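Local coordinates for exopolysaccharide biosynthesis protein (Pantoea stewartii subsp. stewartii DC283, PDB 6TGF) that modifies glycan biofilm material, probably as a hydrolase, using a parallel beta-helix that resembles a bacteriophage tailspike, at residues 253-258 / 278-283; 308-313 / 317-322; 259-262 / 268-271; 332-337 / 343-348; 287-292 / 350-355. One frame throughout, in Å; residues are numbered along the deposited sequence.

Overall arrangement
From the N terminus, contact 1 opens first, joining helix 252-265 to 278-283. Contact 3 lies within it and closes earlier, joining a later turn of the same helix to 268-271. Contact 5 opens next at 287-292 and closes only at 350-355. Contacts 2 and 4 both fall within that span, one after the other. None of the loops cross. Contacts 1 and 3 tie the helix to the first strands of the parallel beta-helix. Contacts 2 and 4 lie side by side, with centres about 6 Å apart, where successive coils stack. Contact 5 links corners of the same beta-helix.

Contact 1: 253-258 / 278-283; sequences PAIKAM and FFVTGC
I255 on helix 252-265 packs against V280 and C283 of 278-283, which runs from strand 276-279 into strand 283-284. The tight part is around the end of I255. Its CD1 fits against both methyls of V280, 3.5 Å from CG2 and 3.6 Å from CG1. The two side chains cross at about a right angle, so one methyl of I255 meets the fork of V280. The other branch of I255 serves a second partner. CG2 lies anti to the backbone N (chi1, measured to CG1, is -69°) and comes 4.1 Å from SG of C283. These three residues are buried, and the contact between them is apolar. The solvent side is looser. K256 is exposed and runs past C283 with an extended chain as far as CE. That carbon stays 4.3 Å from CA of C283, and the lysine makes no hydrogen bond across the contact. The helix thus lies against the start of the beta-helix, as expected of a helix that caps such a fold. V271, F273 and L238 also touch I255. V319 and F320 of strand 318-324 also pack on V280, and F320 on C283.

Contact 2: 308-313 / 317-322; sequences TTIVSD and PFVFEV
S312 and V319 are the closest backbone pair, with CA atoms 7.2 Å apart, where strand 308-311 ends and the chain turns a corner at V319. No hydrogen bond joins the two segments. They are neighbouring walls of one coil of the parallel beta-helix, and their side chains meet in its core. I310 and V319 both point their CB atoms toward the opposite segment. CG2 of I310 lies 4.2 Å from CG1 of V319. CB of S312 touches the other methyl of V319, CG2, at 4.1 Å. The hydroxyl of S312 is engaged outside the contact. OG is hydrogen-bonded to the backbone O of V280 in the preceding coil and weakly to OE1 of Q345 in the following one. F320 reaches in from the far wall, and I310 comes from the opposite direction. The phenyl ring is met on one face and at its edge. V319 of its own segment puts CG1 over the centre of one face, 3.7 Å above the plane. I310 meets the ring in its plane instead. With CG1 beside the backbone N and chi2 at 165°, I310 extends CD1 to the ring edge, 3.7 Å from both CE2 and CZ of F320.

Contact 3: 259-262 / 268-271; sequences YQWS and PICV
A cysteine sulfur-aromatic contact, between C270 and Y259, joins helix 252-265, which probably caps the beta-helix, to the short connection that leads into its first strand. SG of C270 sits at the edge of the Y259 ring. It is 3.4 Å from CD1 and 4.6 Å from the ring centroid, and its direction is 85° off the ring normal. The sulfur is therefore in the ring plane and not over a face. C270 directs its CB away from the helix as a whole, but SG lies anti to the backbone N (chi1 -164°) and swings back along the tyrosine edge. V271 adds an apolar touch, with CG2 4.1 Å from CB of Y259. One turn further along, S262 rests on the backbone of C270, with OG 3.4 Å from CA. Its hydroxyl donates to the backbone O of Y259 at 2.6 Å, from a position tilted 19° out of the carbonyl plane. W261 is turned to another side of the helix. There CZ3 at the indole edge meets CG2 of I269 at 4.2 Å. Around this contact, F285 and F293 meet the Y259 ring, and F241 meets W261. P268 packs on F302 of the second subunit, so the connection also lies at the subunit interface. The chemistry is mostly apolar. The hydroxyl of S262 is satisfied within the helix and makes no hydrogen bond to C270. The sulfur also has a hydrogen-bond partner outside the two segments. At the ring edge it faces weakly positive C-H groups, which probably makes the approach mildly favourable.

Contact 4: 332-337 / 343-348; sequences LIFNGN and NRQGLL
F334 turns the CD2-CE2 side of its ring to Q345, G346 and L347. Part of this is apolar packing on L347, part contact with peptide atoms. CD2 is 3.7 Å from CB of L347, and CE2 is 3.6 Å from C of G346. The carbonyl O of Q345 lies at the ring edge, near the plane. The side chains of F334 and L347 slide past each other in opposite directions, and CD1 of L347 comes within 4.1 Å of CG of F334. With CG anti to the backbone N (chi1 174°), the phenylalanine is turned toward the returning chain, and one face of its ring lies below the backbone N of G336. The polar part is at the loop mouth. ND2 of N343 donates to O of G336 at 3.1 Å with an N-H...O angle of 157°. The same ND2 also bonds to O of K341. A water 2.7 Å from both O of G336 and OE1 of Q345 may bridge them, though it has more acceptors in reach than protons.

The next shell fixes N343. Its OD1 accepts from N of Q345 at 3.1 Å, in the carbonyl plane and on a lone pair. This makes an Asx turn, which holds the amide plane and so aims ND2. Further out, F334 also packs on V319 and V368, while L347 packs on F320 and F365. The two touching parts run almost antiparallel, 174° apart. This turn carries the chain from one wall of a parallel beta-helix to the next, with aromatic and aliphatic side chains packed inward.

Contact 5: 287-292 / 350-355; sequences EEQRRF and NTCPGG
Q289 stretches across C352 and P353, and its side chain carries the whole contact. The chain is extended beyond CG (chi2 172°) and passes the sulfur before its amide reaches the proline. CG lies nearest the sulfur, 3.5 Å from SG of C352. CD and NE2 stay near the sulfur as well. The amide reaches on to the proline ring, where OE1 is 3.5 Å from CD of P353 and 3.7 Å from CG. The side chains of Q289 and P353 pass each other at a slant, so the glutamine meets the CD-CG side of the ring. NE2 is turned toward the backbone but stays 3.8 Å from O of P353, and no hydrogen bond crosses between the segments. C352 holds its SG anti to the backbone N (chi1 178°), which brings the sulfur against CG of Q289. The cysteine is buried, while Q289 and P353 are exposed and form the solvent side. Within 350-355, a weak bond of 3.4 Å runs from N of C352 to OD1 of N350. In the first segment, CB of E288 lies over one face of the R290 guanidinium, offset toward its rim.

S323 of strand 318-324, in the coil between, is touched by both Q289 and C352. R290 is backbone-bonded to S323 and R325, and T351 to V322. R291 packs on F305 of the second subunit. The contact lies at the corners of a parallel beta-helix. Strands 290-296, 327-330 and 356-366 stack in parallel there, and the turns that lead into the first and third meet at the surface through one glutamine.

Contact 1: 253-258 / 278-283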
# COMPACT_ATOMS: atom_id res chain seq x y z
N PRO B 253 14.91 -32.74 8.62
CA PRO B 253 14.79 -33.78 7.60
C PRO B 253 13.54 -33.61 6.72
O PRO B 253 13.66 -33.77 5.51
CB PRO B 253 14.70 -35.08 8.41
CG PRO B 253 15.39 -34.75 9.71
CD PRO B 253 15.05 -33.30 9.97
N ALA B 254 12.40 -33.30 7.33
CA ALA B 254 11.10 -33.08 6.66
C ALA B 254 11.21 -31.87 5.73
O ALA B 254 10.78 -31.98 4.56
CB ALA B 254 10.01 -32.88 7.69
N ILE B 255 11.77 -30.76 6.23
CA ILE B 255 11.97 -29.48 5.48
C ILE B 255 12.87 -29.75 4.26
O ILE B 255 12.53 -29.26 3.17
CB ILE B 255 12.54 -28.39 6.40
CG1 ILE B 255 11.50 -27.94 7.43
CG2 ILE B 255 13.06 -27.21 5.59
CD1 ILE B 255 12.07 -27.14 8.58
N LYS B 256 13.96 -30.50 4.45
CA LYS B 256 14.91 -30.89 3.38
C LYS B 256 14.20 -31.80 2.36
O LYS B 256 14.42 -31.61 1.15
CB LYS B 256 16.14 -31.59 3.97
CG LYS B 256 17.07 -30.68 4.76
CD LYS B 256 18.44 -31.28 5.00
CE LYS B 256 19.24 -30.56 6.07
NZ LYS B 256 19.36 -31.36 7.31
N ALA B 257 13.39 -32.75 2.84
CA ALA B 257 12.64 -33.72 2.02
C ALA B 257 11.61 -32.99 1.15
O ALA B 257 11.60 -33.22 -0.08
CB ALA B 257 11.98 -34.75 2.90
N MET B 258 10.78 -32.15 1.76
CA MET B 258 9.70 -31.38 1.08
C MET B 258 10.32 -30.41 0.08
O MET B 258 9.74 -30.23 -1.01
CB MET B 258 8.83 -30.61 2.07
CG MET B 258 7.60 -29.99 1.42
SD MET B 258 6.44 -29.28 2.61
CE MET B 258 5.01 -29.04 1.56
N PHE B 278 7.72 -25.62 15.80
CA PHE B 278 8.60 -26.61 15.12
C PHE B 278 10.06 -26.35 15.49
O PHE B 278 10.50 -25.18 15.45
CB PHE B 278 8.40 -26.56 13.61
CG PHE B 278 7.04 -27.04 13.16
CD1 PHE B 278 5.94 -26.20 13.20
CD2 PHE B 278 6.86 -28.35 12.74
CE1 PHE B 278 4.69 -26.64 12.80
CE2 PHE B 278 5.60 -28.79 12.34
CZ PHE B 278 4.53 -27.94 12.37
N PHE B 279 10.80 -27.42 15.82
CA PHE B 279 12.26 -27.40 16.06
C PHE B 279 12.99 -27.70 14.74
O PHE B 279 12.71 -28.75 14.12
CB PHE B 279 12.65 -28.41 17.14
CG PHE B 279 14.13 -28.45 17.44
CD1 PHE B 279 14.78 -27.34 17.95
CD2 PHE B 279 14.87 -29.60 17.21
CE1 PHE B 279 16.14 -27.37 18.23
CE2 PHE B 279 16.23 -29.63 17.48
CZ PHE B 279 16.86 -28.52 17.99
N VAL B 280 13.88 -26.80 14.32
CA VAL B 280 14.61 -26.86 13.02
C VAL B 280 16.09 -26.58 13.28
O VAL B 280 16.42 -25.46 13.71
CB VAL B 280 14.02 -25.86 12.00
CG1 VAL B 280 14.73 -25.92 10.66
CG2 VAL B 280 12.52 -26.04 11.82
N THR B 281 16.96 -27.57 13.02
CA THR B 281 18.43 -27.41 12.97
C THR B 281 18.81 -26.78 11.62
O THR B 281 18.01 -26.91 10.67
CB THR B 281 19.16 -28.74 13.19
OG1 THR B 281 18.66 -29.69 12.25
CG2 THR B 281 18.99 -29.28 14.60
N GLY B 282 19.96 -26.12 11.56
CA GLY B 282 20.48 -25.43 10.36
C GLY B 282 20.30 -26.25 9.09
O GLY B 282 20.91 -27.33 8.99
N CYS B 283 19.47 -25.76 8.17
CA CYS B 283 19.21 -26.36 6.83
C CYS B 283 20.05 -25.64 5.78
O CYS B 283 19.83 -24.43 5.57
CB CYS B 283 17.73 -26.28 6.47
SG CYS B 283 16.68 -27.36 7.47

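Contact 2: 308-313 / 317-322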
# COMPACT_ATOMS: atom_id res chain seq x y z
N THR B 308 2.43 -20.25 13.11
CA THR B 308 3.64 -21.11 13.01
C THR B 308 4.83 -20.41 13.66
O THR B 308 5.15 -19.28 13.25
CB THR B 308 3.94 -21.48 11.55
OG1 THR B 308 2.80 -22.15 11.02
CG2 THR B 308 5.17 -22.36 11.41
N THR B 309 5.46 -21.07 14.64
CA THR B 309 6.71 -20.61 15.32
C THR B 309 7.85 -21.58 14.98
O THR B 309 7.67 -22.80 15.19
CB THR B 309 6.52 -20.49 16.83
OG1 THR B 309 5.49 -19.52 17.07
CG2 THR B 309 7.78 -20.07 17.56
N ILE B 310 8.96 -21.06 14.45
CA ILE B 310 10.24 -21.81 14.28
C ILE B 310 11.10 -21.55 15.52
O ILE B 310 11.10 -20.40 16.01
CB ILE B 310 10.97 -21.42 12.97
CG1 ILE B 310 10.28 -22.06 11.76
CG2 ILE B 310 12.44 -21.79 13.04
CD1 ILE B 310 10.71 -21.46 10.43
N VAL B 311 11.78 -22.58 16.00
CA VAL B 311 12.70 -22.53 17.17
C VAL B 311 13.85 -23.51 16.88
O VAL B 311 13.58 -24.56 16.27
CB VAL B 311 11.94 -22.84 18.48
CG1 VAL B 311 11.74 -24.32 18.72
CG2 VAL B 311 12.60 -22.20 19.68
N SER B 312 15.08 -23.15 17.24
CA SER B 312 16.32 -23.87 16.83
C SER B 312 17.29 -23.99 18.01
O SER B 312 16.88 -23.69 19.15
CB SER B 312 16.95 -23.19 15.64
OG SER B 312 18.03 -23.96 15.13
N ASP B 313 18.52 -24.43 17.73
CA ASP B 313 19.55 -24.80 18.75
C ASP B 313 20.65 -23.73 18.80
O ASP B 313 21.44 -23.77 19.77
CB ASP B 313 20.13 -26.19 18.47
CG ASP B 313 20.68 -26.37 17.06
OD1 ASP B 313 20.66 -25.40 16.28
OD2 ASP B 313 21.14 -27.49 16.76
N PRO B 317 24.79 -20.48 11.79
CA PRO B 317 24.65 -19.03 11.68
C PRO B 317 23.28 -18.59 11.13
O PRO B 317 22.88 -17.47 11.43
CB PRO B 317 25.78 -18.61 10.72
CG PRO B 317 26.14 -19.88 9.97
CD PRO B 317 25.85 -21.02 10.93
N PHE B 318 22.60 -19.44 10.36
CA PHE B 318 21.22 -19.22 9.85
C PHE B 318 20.45 -20.54 9.84
O PHE B 318 21.05 -21.59 9.52
CB PHE B 318 21.26 -18.61 8.44
CG PHE B 318 21.93 -17.26 8.36
CD1 PHE B 318 21.21 -16.10 8.55
CD2 PHE B 318 23.29 -17.15 8.10
CE1 PHE B 318 21.82 -14.86 8.48
CE2 PHE B 318 23.90 -15.91 8.03
CZ PHE B 318 23.17 -14.77 8.22
N VAL B 319 19.16 -20.50 10.19
CA VAL B 319 18.25 -21.69 10.20
C VAL B 319 18.09 -22.18 8.75
O VAL B 319 18.00 -23.41 8.57
CB VAL B 319 16.89 -21.37 10.85
CG1 VAL B 319 15.93 -22.56 10.80
CG2 VAL B 319 17.03 -20.89 12.29
N PHE B 320 18.09 -21.26 7.78
CA PHE B 320 17.97 -21.56 6.33
C PHE B 320 19.11 -20.87 5.56
O PHE B 320 19.17 -19.62 5.56
CB PHE B 320 16.60 -21.11 5.81
CG PHE B 320 15.44 -21.68 6.59
CD1 PHE B 320 15.24 -23.04 6.67
CD2 PHE B 320 14.56 -20.84 7.27
CE1 PHE B 320 14.17 -23.57 7.39
CE2 PHE B 320 13.50 -21.36 7.99
CZ PHE B 320 13.31 -22.72 8.05
N GLU B 321 19.98 -21.66 4.93
CA GLU B 321 21.07 -21.20 4.02
C GLU B 321 20.64 -21.47 2.57
O GLU B 321 20.94 -22.56 2.06
CB GLU B 321 22.38 -21.91 4.33
CG GLU B 321 23.03 -21.46 5.62
CD GLU B 321 23.80 -20.16 5.54
OE1 GLU B 321 23.67 -19.45 4.52
OE2 GLU B 321 24.54 -19.85 6.50
N VAL B 322 19.97 -20.50 1.94
CA VAL B 322 19.38 -20.64 0.58
C VAL B 322 20.27 -19.91 -0.44
O VAL B 322 21.05 -19.04 -0.02
CB VAL B 322 17.93 -20.12 0.53
CG1 VAL B 322 17.07 -20.76 1.61
CG2 VAL B 322 17.84 -18.61 0.62

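Contact 3: 259-262 / 268-271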
# COMPACT_ATOMS: atom_id res chain seq x y z
N TYR B 259 11.46 -29.81 0.43
CA TYR B 259 12.21 -28.87 -0.46
C TYR B 259 12.67 -29.61 -1.71
O TYR B 259 12.32 -29.18 -2.83
CB TYR B 259 13.42 -28.26 0.24
CG TYR B 259 14.14 -27.25 -0.63
CD1 TYR B 259 13.47 -26.13 -1.08
CD2 TYR B 259 15.45 -27.43 -1.04
CE1 TYR B 259 14.09 -25.20 -1.90
CE2 TYR B 259 16.09 -26.51 -1.85
CZ TYR B 259 15.40 -25.38 -2.28
OH TYR B 259 15.99 -24.45 -3.08
N GLN B 260 13.42 -30.70 -1.53
CA GLN B 260 14.03 -31.48 -2.64
C GLN B 260 12.91 -32.04 -3.53
O GLN B 260 13.11 -32.07 -4.76
CB GLN B 260 14.93 -32.60 -2.10
CG GLN B 260 16.02 -33.01 -3.09
CD GLN B 260 16.41 -34.46 -2.96
OE1 GLN B 260 15.56 -35.35 -3.00
NE2 GLN B 260 17.70 -34.71 -2.81
N TRP B 261 11.79 -32.46 -2.93
CA TRP B 261 10.57 -32.92 -3.66
C TRP B 261 10.08 -31.80 -4.59
O TRP B 261 9.92 -32.06 -5.79
CB TRP B 261 9.47 -33.37 -2.70
CG TRP B 261 8.14 -33.54 -3.37
CD1 TRP B 261 7.72 -34.62 -4.10
CD2 TRP B 261 7.06 -32.59 -3.41
NE1 TRP B 261 6.46 -34.41 -4.58
CE2 TRP B 261 6.02 -33.17 -4.17
CE3 TRP B 261 6.86 -31.31 -2.87
CZ2 TRP B 261 4.81 -32.52 -4.40
CZ3 TRP B 261 5.66 -30.67 -3.10
CH2 TRP B 261 4.65 -31.27 -3.85
N SER B 262 9.84 -30.60 -4.03
CA SER B 262 9.29 -29.42 -4.74
C SER B 262 10.22 -28.99 -5.87
O SER B 262 9.71 -28.54 -6.92
CB SER B 262 9.04 -28.28 -3.78
OG SER B 262 10.26 -27.71 -3.35
N PRO B 268 5.74 -24.98 -7.02
CA PRO B 268 6.12 -23.71 -6.39
C PRO B 268 5.84 -23.59 -4.88
O PRO B 268 6.45 -22.72 -4.27
CB PRO B 268 5.30 -22.65 -7.15
CG PRO B 268 4.15 -23.42 -7.77
CD PRO B 268 4.71 -24.81 -8.05
N ILE B 269 4.94 -24.41 -4.31
CA ILE B 269 4.57 -24.35 -2.86
C ILE B 269 5.84 -24.51 -2.01
O ILE B 269 5.91 -23.90 -0.93
CB ILE B 269 3.50 -25.40 -2.47
CG1 ILE B 269 2.91 -25.06 -1.09
CG2 ILE B 269 4.06 -26.81 -2.54
CD1 ILE B 269 2.05 -26.13 -0.47
N CYS B 270 6.80 -25.31 -2.49
CA CYS B 270 8.14 -25.46 -1.87
C CYS B 270 7.97 -26.00 -0.44
O CYS B 270 7.55 -27.17 -0.32
CB CYS B 270 8.89 -24.13 -1.95
SG CYS B 270 10.68 -24.28 -1.67
N VAL B 271 8.24 -25.20 0.60
CA VAL B 271 8.18 -25.63 2.03
C VAL B 271 6.99 -24.96 2.71
O VAL B 271 7.01 -23.72 2.87
CB VAL B 271 9.50 -25.31 2.77
CG1 VAL B 271 9.51 -25.89 4.18
CG2 VAL B 271 10.71 -25.80 1.99

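Contact 4: 332-337 / 343-348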
# COMPACT_ATOMS: atom_id res chain seq x y z
N LEU B 332 5.64 -16.53 9.66
CA LEU B 332 6.57 -17.25 10.56
C LEU B 332 6.97 -16.36 11.75
O LEU B 332 7.34 -15.20 11.52
CB LEU B 332 7.81 -17.69 9.77
CG LEU B 332 7.59 -18.79 8.75
CD1 LEU B 332 8.80 -18.95 7.85
CD2 LEU B 332 7.25 -20.11 9.42
N ILE B 333 6.87 -16.91 12.96
CA ILE B 333 7.57 -16.40 14.18
C ILE B 333 8.87 -17.21 14.31
O ILE B 333 8.78 -18.45 14.28
CB ILE B 333 6.68 -16.53 15.43
CG1 ILE B 333 5.29 -15.93 15.21
CG2 ILE B 333 7.37 -15.90 16.64
CD1 ILE B 333 4.33 -16.08 16.37
N PHE B 334 10.02 -16.54 14.41
CA PHE B 334 11.33 -17.16 14.74
C PHE B 334 11.79 -16.66 16.11
O PHE B 334 12.17 -15.48 16.22
CB PHE B 334 12.38 -16.88 13.66
CG PHE B 334 13.76 -17.37 14.02
CD1 PHE B 334 13.96 -18.65 14.53
CD2 PHE B 334 14.88 -16.56 13.85
CE1 PHE B 334 15.22 -19.10 14.86
CE2 PHE B 334 16.15 -17.02 14.18
CZ PHE B 334 16.32 -18.29 14.69
N ASN B 335 11.75 -17.55 17.11
CA ASN B 335 12.26 -17.31 18.48
C ASN B 335 13.69 -17.84 18.56
O ASN B 335 13.86 -19.07 18.72
CB ASN B 335 11.34 -17.93 19.54
CG ASN B 335 11.83 -17.73 20.96
OD1 ASN B 335 12.58 -16.79 21.24
ND2 ASN B 335 11.41 -18.60 21.86
N GLY B 336 14.68 -16.94 18.46
CA GLY B 336 16.12 -17.27 18.46
C GLY B 336 16.62 -17.76 19.81
O GLY B 336 17.67 -18.42 19.84
N ASN B 337 15.90 -17.44 20.90
CA ASN B 337 16.18 -17.89 22.29
C ASN B 337 17.56 -17.40 22.74
O ASN B 337 18.20 -18.10 23.56
CB ASN B 337 16.06 -19.41 22.43
CG ASN B 337 14.63 -19.91 22.46
OD1 ASN B 337 13.79 -19.35 23.15
ND2 ASN B 337 14.36 -20.98 21.74
N ASN B 343 23.44 -16.83 21.29
CA ASN B 343 23.89 -17.41 19.99
C ASN B 343 23.92 -16.31 18.92
O ASN B 343 23.62 -15.15 19.26
CB ASN B 343 22.98 -18.58 19.58
CG ASN B 343 21.54 -18.17 19.37
OD1 ASN B 343 21.18 -17.66 18.32
ND2 ASN B 343 20.71 -18.39 20.38
N ARG B 344 24.30 -16.67 17.69
CA ARG B 344 24.33 -15.75 16.51
C ARG B 344 23.60 -16.41 15.33
O ARG B 344 24.09 -16.26 14.19
CB ARG B 344 25.77 -15.43 16.12
CG ARG B 344 26.60 -14.79 17.23
CD ARG B 344 27.94 -14.35 16.67
NE ARG B 344 28.71 -13.55 17.62
CZ ARG B 344 29.60 -14.03 18.48
NH1 ARG B 344 29.86 -15.33 18.54
NH2 ARG B 344 30.24 -13.20 19.29
N GLN B 345 22.47 -17.07 15.59
CA GLN B 345 21.66 -17.77 14.56
C GLN B 345 20.59 -16.82 14.03
O GLN B 345 19.77 -16.34 14.85
CB GLN B 345 21.03 -19.04 15.14
CG GLN B 345 20.26 -19.86 14.11
CD GLN B 345 19.92 -21.23 14.62
OE1 GLN B 345 19.42 -21.39 15.73
NE2 GLN B 345 20.17 -22.24 13.80
N GLY B 346 20.61 -16.54 12.72
CA GLY B 346 19.54 -15.81 12.00
C GLY B 346 18.48 -16.77 11.50
O GLY B 346 18.61 -17.98 11.77
N LEU B 347 17.47 -16.27 10.78
CA LEU B 347 16.37 -17.09 10.20
C LEU B 347 16.78 -17.58 8.80
O LEU B 347 16.74 -18.80 8.57
CB LEU B 347 15.07 -16.29 10.15
CG LEU B 347 13.90 -16.98 9.45
CD1 LEU B 347 13.63 -18.36 10.03
CD2 LEU B 347 12.64 -16.13 9.53
N LEU B 348 17.13 -16.66 7.90
CA LEU B 348 17.48 -16.98 6.49
C LEU B 348 18.62 -16.08 6.00
O LEU B 348 18.60 -14.87 6.31
CB LEU B 348 16.24 -16.83 5.61
CG LEU B 348 16.44 -17.19 4.13
CD1 LEU B 348 15.28 -18.01 3.60
CD2 LEU B 348 16.67 -15.95 3.28
O HOH W 1 18.42 -20.04 17.80

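Contact 5: 287-292 / 350-355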
# COMPACT_ATOMS: atom_id res chain seq x y z
N GLU B 287 25.32 -23.20 -2.09
CA GLU B 287 26.25 -23.41 -3.23
C GLU B 287 25.46 -23.51 -4.55
O GLU B 287 25.58 -22.58 -5.36
CB GLU B 287 27.15 -24.64 -3.01
CG GLU B 287 28.14 -24.45 -1.87
CD GLU B 287 27.62 -24.78 -0.48
OE1 GLU B 287 26.82 -25.73 -0.35
OE2 GLU B 287 28.03 -24.09 0.48
N GLU B 288 24.69 -24.59 -4.74
CA GLU B 288 23.87 -24.79 -5.97
C GLU B 288 22.89 -23.62 -6.13
O GLU B 288 22.07 -23.41 -5.22
CB GLU B 288 23.12 -26.13 -5.95
CG GLU B 288 23.81 -27.23 -6.73
CD GLU B 288 22.94 -28.01 -7.70
OE1 GLU B 288 21.78 -27.59 -7.93
OE2 GLU B 288 23.41 -29.04 -8.22
N GLN B 289 22.99 -22.91 -7.25
CA GLN B 289 22.15 -21.73 -7.61
C GLN B 289 20.82 -22.24 -8.19
O GLN B 289 20.86 -22.96 -9.20
CB GLN B 289 22.88 -20.85 -8.62
CG GLN B 289 22.80 -19.36 -8.31
CD GLN B 289 23.70 -18.56 -9.22
OE1 GLN B 289 24.92 -18.54 -9.07
NE2 GLN B 289 23.10 -17.87 -10.18
N ARG B 290 19.69 -21.87 -7.57
CA ARG B 290 18.33 -22.30 -7.97
C ARG B 290 17.50 -21.08 -8.37
O ARG B 290 17.99 -19.95 -8.21
CB ARG B 290 17.67 -23.08 -6.83
CG ARG B 290 18.39 -24.38 -6.49
CD ARG B 290 17.65 -25.13 -5.40
NE ARG B 290 18.39 -26.27 -4.88
CZ ARG B 290 19.40 -26.21 -4.02
NH1 ARG B 290 19.83 -25.04 -3.57
NH2 ARG B 290 19.99 -27.32 -3.62
N ARG B 291 16.29 -21.32 -8.90
CA ARG B 291 15.33 -20.26 -9.32
C ARG B 291 14.53 -19.80 -8.10
O ARG B 291 14.53 -18.59 -7.82
CB ARG B 291 14.39 -20.78 -10.41
CG ARG B 291 15.01 -20.87 -11.80
CD ARG B 291 14.59 -19.77 -12.76
NE ARG B 291 13.14 -19.64 -12.92
CZ ARG B 291 12.54 -18.83 -13.78
NH1 ARG B 291 13.25 -18.05 -14.59
NH2 ARG B 291 11.22 -18.78 -13.84
N PHE B 292 13.89 -20.74 -7.40
CA PHE B 292 12.85 -20.49 -6.36
C PHE B 292 13.27 -21.08 -5.01
O PHE B 292 13.82 -22.20 -4.96
CB PHE B 292 11.51 -21.10 -6.79
CG PHE B 292 10.49 -20.10 -7.26
CD1 PHE B 292 10.73 -19.29 -8.35
CD2 PHE B 292 9.26 -20.00 -6.61
CE1 PHE B 292 9.78 -18.38 -8.79
CE2 PHE B 292 8.31 -19.09 -7.05
CZ PHE B 292 8.57 -18.28 -8.13
N ASN B 350 20.32 -15.57 2.00
CA ASN B 350 20.36 -15.88 0.55
C ASN B 350 21.73 -15.44 0.01
O ASN B 350 22.06 -14.25 0.16
CB ASN B 350 19.20 -15.21 -0.20
CG ASN B 350 19.00 -15.74 -1.60
OD1 ASN B 350 19.62 -16.73 -2.01
ND2 ASN B 350 18.12 -15.10 -2.36
N THR B 351 22.49 -16.37 -0.58
CA THR B 351 23.89 -16.15 -1.06
C THR B 351 23.96 -16.24 -2.59
O THR B 351 25.08 -16.17 -3.12
CB THR B 351 24.86 -17.13 -0.41
OG1 THR B 351 24.31 -18.45 -0.49
CG2 THR B 351 25.15 -16.80 1.04
N CYS B 352 22.81 -16.37 -3.27
CA CYS B 352 22.72 -16.39 -4.76
C CYS B 352 23.24 -15.07 -5.32
O CYS B 352 22.66 -14.02 -5.06
CB CYS B 352 21.29 -16.62 -5.23
SG CYS B 352 21.12 -16.61 -7.04
N PRO B 353 24.35 -15.08 -6.09
CA PRO B 353 24.89 -13.85 -6.69
C PRO B 353 24.25 -13.54 -8.05
O PRO B 353 23.64 -14.42 -8.63
CB PRO B 353 26.37 -14.20 -6.85
CG PRO B 353 26.34 -15.68 -7.21
CD PRO B 353 25.16 -16.25 -6.45
N GLY B 354 24.40 -12.30 -8.51
CA GLY B 354 23.90 -11.83 -9.82
C GLY B 354 22.40 -11.59 -9.80
O GLY B 354 21.74 -11.96 -10.79
N GLY B 355 21.89 -10.99 -8.72
CA GLY B 355 20.50 -10.53 -8.61
C GLY B 355 19.67 -11.42 -7.70
O GLY B 355 19.57 -12.63 -7.99